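Local coordinates for putative lipoprotein (Bacteroides fragilis, PDB 3QNK) that is of uncharted specificity but, as a SusD-like lipoprotein of the outer membrane, probably captures glycans at the cell surface for uptake, at residues D64-S67 against P71-D74; M253-M258 against N371-G376; G327-F332 against K336-V341; E393-D398 against N416-R421; E409-A414 against E433-L438. All blocks are in the same frame, centred on the assembly; numbering follows the deposited sequence. Where two conformers were deposited one is given.

Contact 1: residues D64-S67 against P71-D74; sequences DMVS and PQDD
The puckered pyrrolidine ring of P71 carries the carbonyl oxygen of S67 over one of its faces, where S67 O lies above the ring nitrogen, 3.0 Å from P71 N. This is a tight chain reversal inside the loop that joins helix 55-58 to helix 76-93, in the part of the SusD-like fold belonging to the starch-binding-associating family. A proline nitrogen has no hydrogen to give, so the approach is not a hydrogen bond. The oxygen instead receives a bent CA-H...O contact, with P71 CA 3.1 Å from S67 O and an angle of 124° at the hydrogen, and P71 CB lies 3.7 Å from S67 O. The flat group, the carboxamide of Q72, is held from both ends by main chain at and just after helix 55-58: OE1 bonds to K60 N and NE2 to A56 O. With the amide so occupied, Q72 offers V66 the aliphatic root of its side chain. S67 turns its own CB away from P71, and its hydroxyl bonds to D70 N and S69 OG within the reversal; the S67 side chain lies about 4 Å from a phosphate ion that probably came from the crystallisation liquor. V66, which is buried, packs against the P71-Q72 backbone and the Q72 root: its CG1, anti to the carbonyl carbon (chi1 -68°), stands 3.8 Å from P71 O, and Q72 CB lies 4.1 Å from the same V66 CG1.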
# COMPACT_ATOMS: atom_id res chain seq x y z
N ASP B 64 -13.32 12.65 -17.01
CA ASP B 64 -12.71 11.71 -17.96
C ASP B 64 -11.21 12.06 -18.10
O ASP B 64 -10.70 12.25 -19.20
CB ASP B 64 -13.45 11.69 -19.32
CG ASP B 64 -12.90 10.67 -20.32
OD1 ASP B 64 -12.49 9.57 -19.88
OD2 ASP B 64 -12.85 10.99 -21.53
N MSE B 65 -10.52 12.19 -16.95
CA MSE B 65 -9.12 12.61 -16.99
C MSE B 65 -8.19 11.60 -16.39
O MSE B 65 -6.98 11.85 -16.35
CB MSE B 65 -8.94 13.98 -16.37
CG MSE B 65 -9.23 15.05 -17.40
SE MSE B 65 -9.35 16.89 -16.94
CE MSE B 65 -9.03 16.83 -14.92
N VAL B 66 -8.72 10.40 -16.05
CA VAL B 66 -7.92 9.25 -15.60
C VAL B 66 -7.13 8.69 -16.82
O VAL B 66 -7.52 8.93 -17.98
CB VAL B 66 -8.80 8.14 -14.96
CG1 VAL B 66 -9.39 8.60 -13.63
CG2 VAL B 66 -9.87 7.66 -15.92
N SER B 67 -6.05 7.94 -16.56
CA SER B 67 -5.21 7.31 -17.58
C SER B 67 -4.61 6.08 -16.96
O SER B 67 -4.83 5.86 -15.78
CB SER B 67 -4.14 8.29 -18.08
OG SER B 67 -3.15 8.67 -17.13
N PRO B 71 -4.52 5.99 -12.75
CA PRO B 71 -5.77 5.24 -12.90
C PRO B 71 -6.86 5.55 -11.90
O PRO B 71 -8.03 5.33 -12.21
CB PRO B 71 -5.32 3.78 -12.78
CG PRO B 71 -4.06 3.81 -12.09
CD PRO B 71 -3.44 5.14 -12.23
N GLN B 72 -6.50 6.02 -10.71
CA GLN B 72 -7.39 6.32 -9.59
C GLN B 72 -8.31 5.12 -9.31
O GLN B 72 -9.52 5.27 -9.13
CB GLN B 72 -8.14 7.64 -9.80
CG GLN B 72 -7.16 8.81 -9.91
CD GLN B 72 -7.70 10.20 -9.84
OE1 GLN B 72 -8.90 10.47 -9.67
NE2 GLN B 72 -6.77 11.12 -9.94
N ASP B 73 -7.70 3.92 -9.27
CA ASP B 73 -8.33 2.61 -9.07
C ASP B 73 -8.45 2.26 -7.60
O ASP B 73 -8.97 1.20 -7.25
CB ASP B 73 -7.52 1.52 -9.81
CG ASP B 73 -6.10 1.28 -9.32
OD1 ASP B 73 -5.47 2.24 -8.80
OD2 ASP B 73 -5.62 0.12 -9.45
N ASP B 74 -7.96 3.17 -6.73
CA ASP B 74 -7.97 3.07 -5.27
C ASP B 74 -7.09 1.90 -4.82
O ASP B 74 -7.36 1.30 -3.78
CB ASP B 74 -9.42 2.93 -4.75
CG ASP B 74 -10.40 3.94 -5.33
OD1 ASP B 74 -10.00 5.13 -5.54
OD2 ASP B 74 -11.58 3.55 -5.55

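Contact 2: residues M253-M258 against N371-G376; sequences MMVCNM and NYPYAG
Y372 meets M258 first: the selenium of this selenomethionine, SE, lies 3.9 Å from Y372 CE1 and 4.8 Å from the ring centroid, 48° off the ring normal, an oblique Met-aromatic contact. The tyrosine is fixed at its far end by a hydrogen bond from R269 N to OH, and its ring also meets that of Y266. P373 follows. Its CD lies 3.5 Å above one face of the Y372 ring, toward the rim, while its CG points at M258 and comes within 3.5 Å of M258 CE, the end of the M258 chain meeting the CG corner of the proline. A bend at chi3 (-56°) turns the M258 methyl onto the proline, and V255 CG2 adds a looser touch on P373 CG at 4.2 Å. P373 is the centre of an inverse gamma turn, closed by the 2.8 Å bond from Y374 N to Y372 O. Beyond it, Y374 lays its ring against Y372 CD2 and bonds through OH to D335, and A375 packs on D140 of the second subunit. The contact is buried and wholly apolar. It docks the loop between strands 360-361 and 384-387 on the short, weakly bonded helix 253-257 and on M258 just after it; M253 and M254 of that helix rest in turn on strand 384-387.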
# COMPACT_ATOMS: atom_id res chain seq x y z
N MSE B 253 -14.59 6.91 8.75
CA MSE B 253 -15.80 7.02 7.93
C MSE B 253 -16.82 8.04 8.48
O MSE B 253 -17.40 8.79 7.69
CB MSE B 253 -16.44 5.66 7.78
CG MSE B 253 -17.55 5.66 6.78
SE MSE B 253 -18.07 3.92 6.22
CE MSE B 253 -18.69 4.49 4.56
N MSE B 254 -17.03 8.08 9.81
CA MSE B 254 -17.98 9.00 10.44
C MSE B 254 -17.47 10.44 10.42
O MSE B 254 -18.21 11.32 9.99
CB MSE B 254 -18.27 8.56 11.87
CG MSE B 254 -19.39 9.36 12.51
SE MSE B 254 -19.37 9.29 14.45
CE MSE B 254 -20.97 10.47 14.79
N VAL B 255 -16.23 10.69 10.91
CA VAL B 255 -15.65 12.04 10.99
C VAL B 255 -15.50 12.62 9.58
O VAL B 255 -15.85 13.77 9.36
CB VAL B 255 -14.33 12.02 11.79
CG1 VAL B 255 -13.63 13.38 11.78
CG2 VAL B 255 -14.57 11.56 13.22
N CYS B 256 -15.07 11.80 8.62
CA CYS B 256 -14.89 12.20 7.23
C CYS B 256 -16.16 12.66 6.57
O CYS B 256 -16.07 13.44 5.63
CB CYS B 256 -14.27 11.06 6.43
SG CYS B 256 -12.51 10.84 6.72
N ASN B 257 -17.33 12.14 6.98
CA ASN B 257 -18.58 12.47 6.32
C ASN B 257 -19.54 13.24 7.23
O ASN B 257 -20.69 13.51 6.84
CB ASN B 257 -19.21 11.21 5.75
CG ASN B 257 -18.34 10.60 4.67
OD1 ASN B 257 -18.23 11.10 3.55
ND2 ASN B 257 -17.61 9.56 5.03
N MSE B 258 -19.04 13.67 8.39
CA MSE B 258 -19.80 14.43 9.36
C MSE B 258 -19.84 15.93 8.99
O MSE B 258 -18.85 16.45 8.45
CB MSE B 258 -19.17 14.24 10.73
CG MSE B 258 -20.05 14.69 11.90
SE MSE B 258 -19.09 14.55 13.60
CE MSE B 258 -18.68 12.70 13.44
N ASN B 371 -22.62 10.48 20.63
CA ASN B 371 -22.14 11.72 21.24
C ASN B 371 -21.15 12.33 20.26
O ASN B 371 -20.67 11.62 19.35
CB ASN B 371 -21.52 11.52 22.64
CG ASN B 371 -20.95 12.80 23.26
OD1 ASN B 371 -21.41 13.93 23.00
ND2 ASN B 371 -19.89 12.66 24.06
N TYR B 372 -20.87 13.65 20.35
CA TYR B 372 -19.94 14.32 19.43
C TYR B 372 -18.52 13.80 19.64
O TYR B 372 -18.08 13.71 20.79
CB TYR B 372 -19.98 15.85 19.59
CG TYR B 372 -19.17 16.58 18.53
CD1 TYR B 372 -19.68 16.78 17.25
CD2 TYR B 372 -17.89 17.05 18.80
CE1 TYR B 372 -18.94 17.43 16.27
CE2 TYR B 372 -17.14 17.70 17.83
CZ TYR B 372 -17.67 17.89 16.57
OH TYR B 372 -16.92 18.51 15.60
N PRO B 373 -17.77 13.48 18.56
CA PRO B 373 -16.41 12.95 18.74
C PRO B 373 -15.37 14.02 19.14
O PRO B 373 -14.46 14.30 18.37
CB PRO B 373 -16.08 12.34 17.37
CG PRO B 373 -16.87 13.12 16.43
CD PRO B 373 -18.13 13.51 17.13
N TYR B 374 -15.48 14.59 20.35
CA TYR B 374 -14.51 15.57 20.82
C TYR B 374 -13.15 14.91 20.99
O TYR B 374 -13.08 13.73 21.34
CB TYR B 374 -14.89 16.16 22.20
CG TYR B 374 -16.26 16.77 22.38
CD1 TYR B 374 -16.51 18.09 22.03
CD2 TYR B 374 -17.26 16.08 23.06
CE1 TYR B 374 -17.75 18.69 22.28
CE2 TYR B 374 -18.51 16.66 23.31
CZ TYR B 374 -18.75 17.98 22.94
OH TYR B 374 -19.98 18.56 23.21
N ALA B 375 -12.09 15.68 20.83
CA ALA B 375 -10.78 15.13 21.11
C ALA B 375 -10.54 15.19 22.65
O ALA B 375 -10.41 16.28 23.21
CB ALA B 375 -9.72 15.90 20.34
N GLY B 376 -10.56 14.02 23.30
CA GLY B 376 -10.31 13.91 24.74
C GLY B 376 -11.39 13.22 25.57
O GLY B 376 -12.53 13.69 25.61

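Contact 3: residues G327-F332 against K336-V341; sequences GSQIFF and KGAVTV
I330 and V339 each turn CG1 into the position between the backbone nitrogen and the carbonyl carbon (chi1 54° and 63°), which lays the two side chains side by side, pointing the same way, with I330 CG1 3.8 Å from V339 CG1. They sit opposite each other in a beta hairpin of two short antiparallel strands, 329-330 and 339-340. Their backbones form the hydrogen-bonded pair: I330 N gives to V339 O at 3.1 Å, and V339 N to I330 O at 2.9 Å. Two further bonds tie the open end, V341 N to S328 O at 2.8 Å and G327 N to V341 O at 2.7 Å. On the face of I330 and V339, V341 CG2 extends the buried apolar patch to I330 CD1, and Y367 packs on I330 from outside the hairpin. The opposite face bears the exposed, non-hydrogen-bonded pair Q329 and T340, whose side chains pass at a slant. F331 takes a positive phi just after the first strand. Its ring goes away from the hairpin to meet Y367 edge-to-face, although V339 CG1 still lies at its edge. Nearer the turn, the methyl of A338 approaches the exposed ring of F332, with A338 CB 3.6 Å from F332 CD1.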
# COMPACT_ATOMS: atom_id res chain seq x y z
N GLY B 327 -31.49 23.34 8.47
CA GLY B 327 -32.53 23.22 9.49
C GLY B 327 -32.68 21.86 10.12
O GLY B 327 -33.52 21.70 11.01
N SER B 328 -31.87 20.87 9.69
CA SER B 328 -31.87 19.52 10.27
C SER B 328 -31.31 19.55 11.68
O SER B 328 -30.27 20.20 11.93
CB SER B 328 -31.01 18.55 9.45
OG SER B 328 -31.46 18.29 8.13
N GLN B 329 -31.96 18.82 12.59
CA GLN B 329 -31.49 18.60 13.94
C GLN B 329 -30.80 17.24 14.01
O GLN B 329 -31.37 16.23 13.55
CB GLN B 329 -32.62 18.68 14.92
CG GLN B 329 -32.89 20.08 15.34
CD GLN B 329 -34.06 20.09 16.25
OE1 GLN B 329 -35.20 19.98 15.80
NE2 GLN B 329 -33.80 20.17 17.55
N ILE B 330 -29.56 17.24 14.53
CA ILE B 330 -28.71 16.06 14.69
C ILE B 330 -28.08 16.08 16.08
O ILE B 330 -28.11 17.12 16.73
CB ILE B 330 -27.63 15.98 13.56
CG1 ILE B 330 -26.80 17.27 13.47
CG2 ILE B 330 -28.28 15.62 12.19
CD1 ILE B 330 -25.55 17.17 12.67
N PHE B 331 -27.54 14.94 16.55
CA PHE B 331 -26.85 14.73 17.83
C PHE B 331 -27.77 14.94 19.05
O PHE B 331 -27.34 15.50 20.06
CB PHE B 331 -25.58 15.60 17.94
CG PHE B 331 -24.40 15.05 17.18
CD1 PHE B 331 -23.85 13.81 17.53
CD2 PHE B 331 -23.81 15.77 16.15
CE1 PHE B 331 -22.73 13.31 16.85
CE2 PHE B 331 -22.69 15.27 15.48
CZ PHE B 331 -22.16 14.04 15.83
N PHE B 332 -28.99 14.40 18.96
CA PHE B 332 -30.02 14.47 19.99
C PHE B 332 -29.55 13.94 21.33
O PHE B 332 -29.85 14.55 22.37
CB PHE B 332 -31.24 13.67 19.57
CG PHE B 332 -31.81 14.02 18.23
CD1 PHE B 332 -32.61 15.15 18.06
CD2 PHE B 332 -31.60 13.19 17.13
CE1 PHE B 332 -33.15 15.46 16.81
CE2 PHE B 332 -32.15 13.50 15.89
CZ PHE B 332 -32.93 14.63 15.73
N LYS B 336 -25.14 18.28 25.71
CA LYS B 336 -25.54 19.58 25.09
C LYS B 336 -26.78 19.42 24.14
O LYS B 336 -27.39 20.42 23.77
CB LYS B 336 -24.36 20.30 24.36
N GLY B 337 -27.16 18.18 23.80
CA GLY B 337 -28.33 17.90 22.96
C GLY B 337 -28.22 18.27 21.48
O GLY B 337 -27.14 18.61 20.99
N ALA B 338 -29.36 18.21 20.76
CA ALA B 338 -29.46 18.44 19.32
C ALA B 338 -28.97 19.83 18.91
O ALA B 338 -29.26 20.84 19.56
CB ALA B 338 -30.89 18.24 18.85
N VAL B 339 -28.21 19.84 17.81
CA VAL B 339 -27.68 21.02 17.15
C VAL B 339 -28.45 21.16 15.81
O VAL B 339 -28.81 20.15 15.20
CB VAL B 339 -26.12 20.96 16.99
CG1 VAL B 339 -25.66 19.79 16.11
CG2 VAL B 339 -25.53 22.28 16.50
N THR B 340 -28.77 22.40 15.40
CA THR B 340 -29.48 22.63 14.14
C THR B 340 -28.47 23.06 13.10
O THR B 340 -27.67 23.97 13.35
CB THR B 340 -30.64 23.62 14.31
OG1 THR B 340 -31.51 23.16 15.36
CG2 THR B 340 -31.45 23.77 13.03
N VAL B 341 -28.49 22.38 11.95
CA VAL B 341 -27.57 22.63 10.83
C VAL B 341 -28.01 23.90 10.12
O VAL B 341 -29.18 24.03 9.78
CB VAL B 341 -27.50 21.42 9.88
CG1 VAL B 341 -26.68 21.73 8.63
CG2 VAL B 341 -26.96 20.19 10.61

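Contact 4: residues E393-D398 against N416-R421; sequences EIYLND and NMIRQR
Apolar packing makes the whole of this interface, and Y395 and I418 are the largest contributors. Y395 CB lies 3.8 Å from I418 CD1, and the isoleucine methyl also approaches the ring obliquely at CD2. On the same side of the ring plane, nearer CD1 and CE1, M417 approaches, also obliquely: its CB is 3.6 Å from Y395 CD1, and its CG is 3.7 Å from Y395 CE1. Bends at chi2 and chi3 carry this selenomethionine outward along the ring, bringing its methyl CE to 3.7 Å from Y395 OH. L396, the next residue, adds its CG, 3.9 Å from I418 CG1. Helix 432-446 closes over this end, where R443 and E446 meet L396, and E442 and E446 meet I418.

Polar interactions lie off the interface, within a helix or to other parts of the chain. Within helix 391-405, N397 ND2 gives a 3.3 Å bond to E393 OE2, on the anti side of the carboxylate, while E393 OE1 has a salt bridge to R190. On the partner helix, R419 pairs with E285 and E442.

The geometry is that of neighbouring antiparallel helices: the axes of 393-398 and 416-420 approach to 9.4 Å with an angle of 142° between their directions. Successive helices 391-405 and 408-420 thus form a helical hairpin, an arrangement in keeping with the alpha-alpha superhelix noted for this TPR-clan protein.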
# COMPACT_ATOMS: atom_id res chain seq x y z
N GLU B 393 -31.98 -5.55 -0.53
CA GLU B 393 -31.37 -5.82 -1.82
C GLU B 393 -31.95 -7.06 -2.50
O GLU B 393 -32.05 -7.07 -3.73
CB GLU B 393 -29.87 -6.00 -1.66
CG GLU B 393 -29.11 -5.48 -2.86
CD GLU B 393 -27.62 -5.73 -2.81
OE1 GLU B 393 -26.97 -5.29 -1.83
OE2 GLU B 393 -27.12 -6.36 -3.77
N ILE B 394 -32.31 -8.10 -1.71
CA ILE B 394 -32.88 -9.33 -2.24
C ILE B 394 -34.11 -8.97 -3.07
O ILE B 394 -34.18 -9.34 -4.24
CB ILE B 394 -33.19 -10.33 -1.10
CG1 ILE B 394 -31.93 -10.60 -0.23
CG2 ILE B 394 -33.85 -11.62 -1.57
CD1 ILE B 394 -30.66 -11.06 -0.96
N TYR B 395 -34.99 -8.13 -2.52
CA TYR B 395 -36.21 -7.70 -3.18
C TYR B 395 -35.94 -6.94 -4.48
O TYR B 395 -36.59 -7.22 -5.50
CB TYR B 395 -37.03 -6.83 -2.24
CG TYR B 395 -37.59 -7.61 -1.07
CD1 TYR B 395 -38.76 -8.35 -1.21
CD2 TYR B 395 -36.97 -7.59 0.17
CE1 TYR B 395 -39.28 -9.07 -0.14
CE2 TYR B 395 -37.48 -8.31 1.25
CZ TYR B 395 -38.64 -9.06 1.08
OH TYR B 395 -39.20 -9.76 2.12
N LEU B 396 -34.98 -6.01 -4.46
CA LEU B 396 -34.65 -5.17 -5.60
C LEU B 396 -33.87 -5.92 -6.69
O LEU B 396 -34.15 -5.71 -7.86
CB LEU B 396 -33.91 -3.90 -5.14
CG LEU B 396 -34.80 -2.88 -4.42
CD1 LEU B 396 -34.01 -1.76 -3.82
CD2 LEU B 396 -35.83 -2.30 -5.34
N ASN B 397 -32.98 -6.87 -6.32
CA ASN B 397 -32.28 -7.73 -7.27
C ASN B 397 -33.29 -8.65 -7.96
O ASN B 397 -33.22 -8.85 -9.16
CB ASN B 397 -31.21 -8.57 -6.57
CG ASN B 397 -30.05 -7.77 -6.01
OD1 ASN B 397 -29.92 -6.57 -6.21
ND2 ASN B 397 -29.16 -8.44 -5.30
N ASP B 398 -34.25 -9.16 -7.18
CA ASP B 398 -35.33 -10.02 -7.65
C ASP B 398 -36.24 -9.22 -8.61
O ASP B 398 -36.54 -9.72 -9.70
CB ASP B 398 -36.14 -10.57 -6.45
CG ASP B 398 -36.95 -11.84 -6.70
OD1 ASP B 398 -36.65 -12.56 -7.67
OD2 ASP B 398 -37.87 -12.13 -5.88
N ASN B 416 -42.55 -3.34 -4.63
CA ASN B 416 -43.55 -2.75 -3.75
C ASN B 416 -43.33 -3.17 -2.29
O ASN B 416 -43.83 -2.50 -1.40
CB ASN B 416 -44.96 -3.05 -4.23
CG ASN B 416 -45.37 -2.19 -5.42
OD1 ASN B 416 -44.82 -1.11 -5.65
ND2 ASN B 416 -46.33 -2.64 -6.22
N MSE B 417 -42.51 -4.19 -2.03
CA MSE B 417 -42.15 -4.57 -0.65
C MSE B 417 -41.28 -3.48 -0.03
O MSE B 417 -41.47 -3.12 1.13
CB MSE B 417 -41.39 -5.91 -0.66
CG MSE B 417 -42.28 -7.08 -0.95
SE MSE B 417 -43.54 -7.43 0.50
CE MSE B 417 -42.32 -7.71 2.01
N ILE B 418 -40.37 -2.91 -0.83
CA ILE B 418 -39.45 -1.83 -0.45
C ILE B 418 -40.23 -0.52 -0.19
O ILE B 418 -39.93 0.20 0.79
CB ILE B 418 -38.35 -1.70 -1.53
CG1 ILE B 418 -37.49 -2.99 -1.62
CG2 ILE B 418 -37.48 -0.45 -1.34
CD1 ILE B 418 -37.00 -3.59 -0.31
N ARG B 419 -41.23 -0.24 -1.03
CA ARG B 419 -42.09 0.93 -0.89
C ARG B 419 -43.04 0.78 0.30
O ARG B 419 -43.26 1.73 1.03
CB ARG B 419 -42.92 1.19 -2.17
CG ARG B 419 -42.17 1.06 -3.47
CD ARG B 419 -43.02 1.67 -4.55
NE ARG B 419 -42.53 3.02 -4.81
CZ ARG B 419 -43.28 4.11 -4.78
NH1 ARG B 419 -44.58 4.03 -4.57
NH2 ARG B 419 -42.73 5.28 -4.98
N GLN B 420 -43.62 -0.41 0.47
CA GLN B 420 -44.51 -0.66 1.60
C GLN B 420 -43.81 -0.41 2.92
O GLN B 420 -44.43 0.13 3.82
CB GLN B 420 -45.08 -2.10 1.59
CG GLN B 420 -46.28 -2.32 0.65
CD GLN B 420 -46.59 -3.80 0.41
OE1 GLN B 420 -46.78 -4.27 -0.76
NE2 GLN B 420 -46.70 -4.57 1.52
N ARG B 421 -42.49 -0.72 3.01
CA ARG B 421 -41.83 -0.60 4.30
C ARG B 421 -41.53 0.85 4.70
O ARG B 421 -41.16 1.05 5.86
CB ARG B 421 -40.63 -1.55 4.49
CG ARG B 421 -39.35 -1.04 4.05
CD ARG B 421 -38.42 -0.47 5.10
NE ARG B 421 -37.12 -0.54 4.45
CZ ARG B 421 -36.16 -1.35 4.85
NH1 ARG B 421 -36.26 -1.99 6.01
NH2 ARG B 421 -35.06 -1.49 4.13

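Contact 5: residues E409-A414 against E433-L438; sequences EGARKA and EKLREL
L435 projects from helix 432-446 toward A411 and R412, and its side chain provides one entire half of the contact. CB leaves the backbone in their direction, with CG anti to the nitrogen (chi1 -174°). CB and CG stay farther from the facing helix than the two methyls. At the fork the branches divide: CD2 meets the methyl of A411, 4.2 Å from A411 CB, while CD1 lies against the aliphatic stem of R412, 4.2 Å from R412 CG. These are loose van der Waals contacts, and L403 of helix 391-405 also packs on L435. The small A411 side chain touches R402 of that same helix, so a third helix lines the contact.

Beyond its stem R412 turns back to its own helix. NE donates to E409 OE1 at 3.0 Å (148°), on the syn side of the carboxylate and nearly in the guanidinium plane, though 29° out of the carboxylate plane. NH2 adds two weak bonds to the same carboxylate, making a salt bridge across one turn, and NH1 bonds to L427 O in the loop leading to helix 432-446. On the other helix, R436 NH2 forms a salt bridge with E433 OE1 at 2.8 Å, and R436 NH1 pairs with E404. Apolar side chains packed between successive helices, with charged pairs at the margins, are in keeping with the alpha-alpha superhelix of this TPR-clan family.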
# COMPACT_ATOMS: atom_id res chain seq x y z
N GLU B 409 -45.41 -8.73 -13.20
CA GLU B 409 -46.23 -8.81 -11.99
C GLU B 409 -45.37 -9.19 -10.76
O GLU B 409 -45.52 -8.54 -9.73
CB GLU B 409 -47.42 -9.75 -12.18
CG GLU B 409 -48.51 -9.62 -11.12
CD GLU B 409 -49.23 -8.31 -10.81
OE1 GLU B 409 -48.80 -7.24 -11.30
OE2 GLU B 409 -50.21 -8.35 -10.02
N GLY B 410 -44.43 -10.15 -10.92
CA GLY B 410 -43.50 -10.57 -9.88
C GLY B 410 -42.57 -9.44 -9.49
O GLY B 410 -42.25 -9.27 -8.31
N ALA B 411 -42.12 -8.66 -10.49
CA ALA B 411 -41.21 -7.52 -10.32
C ALA B 411 -41.89 -6.42 -9.52
O ALA B 411 -41.30 -5.86 -8.60
CB ALA B 411 -40.83 -6.98 -11.69
N ARG B 412 -43.16 -6.17 -9.87
CA ARG B 412 -44.00 -5.18 -9.21
C ARG B 412 -44.19 -5.59 -7.75
O ARG B 412 -43.90 -4.80 -6.85
CB ARG B 412 -45.34 -5.06 -9.95
CG ARG B 412 -45.81 -3.61 -10.06
CD ARG B 412 -47.19 -3.42 -10.71
NE ARG B 412 -48.13 -4.50 -10.37
CZ ARG B 412 -48.90 -4.51 -9.28
NH1 ARG B 412 -48.91 -3.46 -8.45
NH2 ARG B 412 -49.69 -5.55 -9.02
N LYS B 413 -44.57 -6.84 -7.52
CA LYS B 413 -44.77 -7.35 -6.15
C LYS B 413 -43.50 -7.17 -5.31
O LYS B 413 -43.61 -6.66 -4.19
CB LYS B 413 -45.24 -8.81 -6.14
N ALA B 414 -42.31 -7.51 -5.87
CA ALA B 414 -41.01 -7.41 -5.19
C ALA B 414 -40.60 -5.95 -4.87
O ALA B 414 -40.22 -5.67 -3.74
CB ALA B 414 -39.94 -8.09 -6.03
N GLU B 433 -41.03 -1.26 -19.97
CA GLU B 433 -40.05 -0.19 -20.18
C GLU B 433 -40.16 0.88 -19.08
O GLU B 433 -39.13 1.29 -18.53
CB GLU B 433 -40.20 0.43 -21.59
CG GLU B 433 -40.26 -0.58 -22.74
CD GLU B 433 -39.08 -1.54 -22.90
OE1 GLU B 433 -37.95 -1.04 -23.13
OE2 GLU B 433 -39.28 -2.77 -22.80
N LYS B 434 -41.40 1.25 -18.72
CA LYS B 434 -41.72 2.23 -17.68
C LYS B 434 -41.44 1.64 -16.29
O LYS B 434 -40.82 2.32 -15.46
CB LYS B 434 -43.17 2.70 -17.78
CG LYS B 434 -43.47 3.70 -18.91
CD LYS B 434 -44.91 4.15 -18.70
CE LYS B 434 -45.64 4.79 -19.84
NZ LYS B 434 -46.70 5.71 -19.31
N LEU B 435 -41.84 0.37 -16.05
CA LEU B 435 -41.61 -0.31 -14.77
C LEU B 435 -40.12 -0.47 -14.48
O LEU B 435 -39.72 -0.31 -13.32
CB LEU B 435 -42.33 -1.67 -14.69
CG LEU B 435 -42.29 -2.41 -13.33
CD1 LEU B 435 -42.81 -1.52 -12.18
CD2 LEU B 435 -43.00 -3.76 -13.40
N ARG B 436 -39.31 -0.73 -15.52
CA ARG B 436 -37.84 -0.85 -15.35
C ARG B 436 -37.26 0.40 -14.73
O ARG B 436 -36.49 0.30 -13.79
CB ARG B 436 -37.15 -1.15 -16.69
CG ARG B 436 -35.64 -1.15 -16.60
CD ARG B 436 -34.95 -1.90 -17.72
NE ARG B 436 -35.60 -1.66 -19.00
CZ ARG B 436 -36.04 -2.61 -19.82
NH1 ARG B 436 -35.84 -3.89 -19.54
NH2 ARG B 436 -36.65 -2.28 -20.95
N GLU B 437 -37.67 1.57 -15.22
CA GLU B 437 -37.14 2.81 -14.70
C GLU B 437 -37.56 3.05 -13.26
O GLU B 437 -36.75 3.52 -12.46
CB GLU B 437 -37.53 4.00 -15.59
CG GLU B 437 -37.02 3.90 -17.03
CD GLU B 437 -35.60 3.39 -17.27
OE1 GLU B 437 -34.65 3.93 -16.65
OE2 GLU B 437 -35.44 2.46 -18.09
N LEU B 438 -38.79 2.65 -12.90
CA LEU B 438 -39.31 2.83 -11.55
C LEU B 438 -38.52 1.98 -10.52
O LEU B 438 -38.23 2.47 -9.41
CB LEU B 438 -40.81 2.46 -11.55
CG LEU B 438 -41.70 3.42 -12.35
CD1 LEU B 438 -43.07 2.84 -12.58
CD2 LEU B 438 -41.80 4.78 -11.68

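How the contacts relate
Two groups of neighbours emerge, with contact 1 apart from both. Contacts 2 and 3 have centres 14 Å apart and meet through F331: its CZ is 3.8 Å from M258 SE, and its CE2 is 3.8 Å from Y372 CD1, so the hairpin and the docked loop share one apolar layer. The hairpin lies in sequence between the two segments of contact 2. Contacts 4 and 5, with centres 11 Å apart, both use helix 408-420 and touch where A414 CB is 3.5 Å from Y395 O; their segments alternate along the chain. Contact 1, near the phosphate, is about 12 Å from contact 2 and 18 Å from contact 4 between nearest atoms.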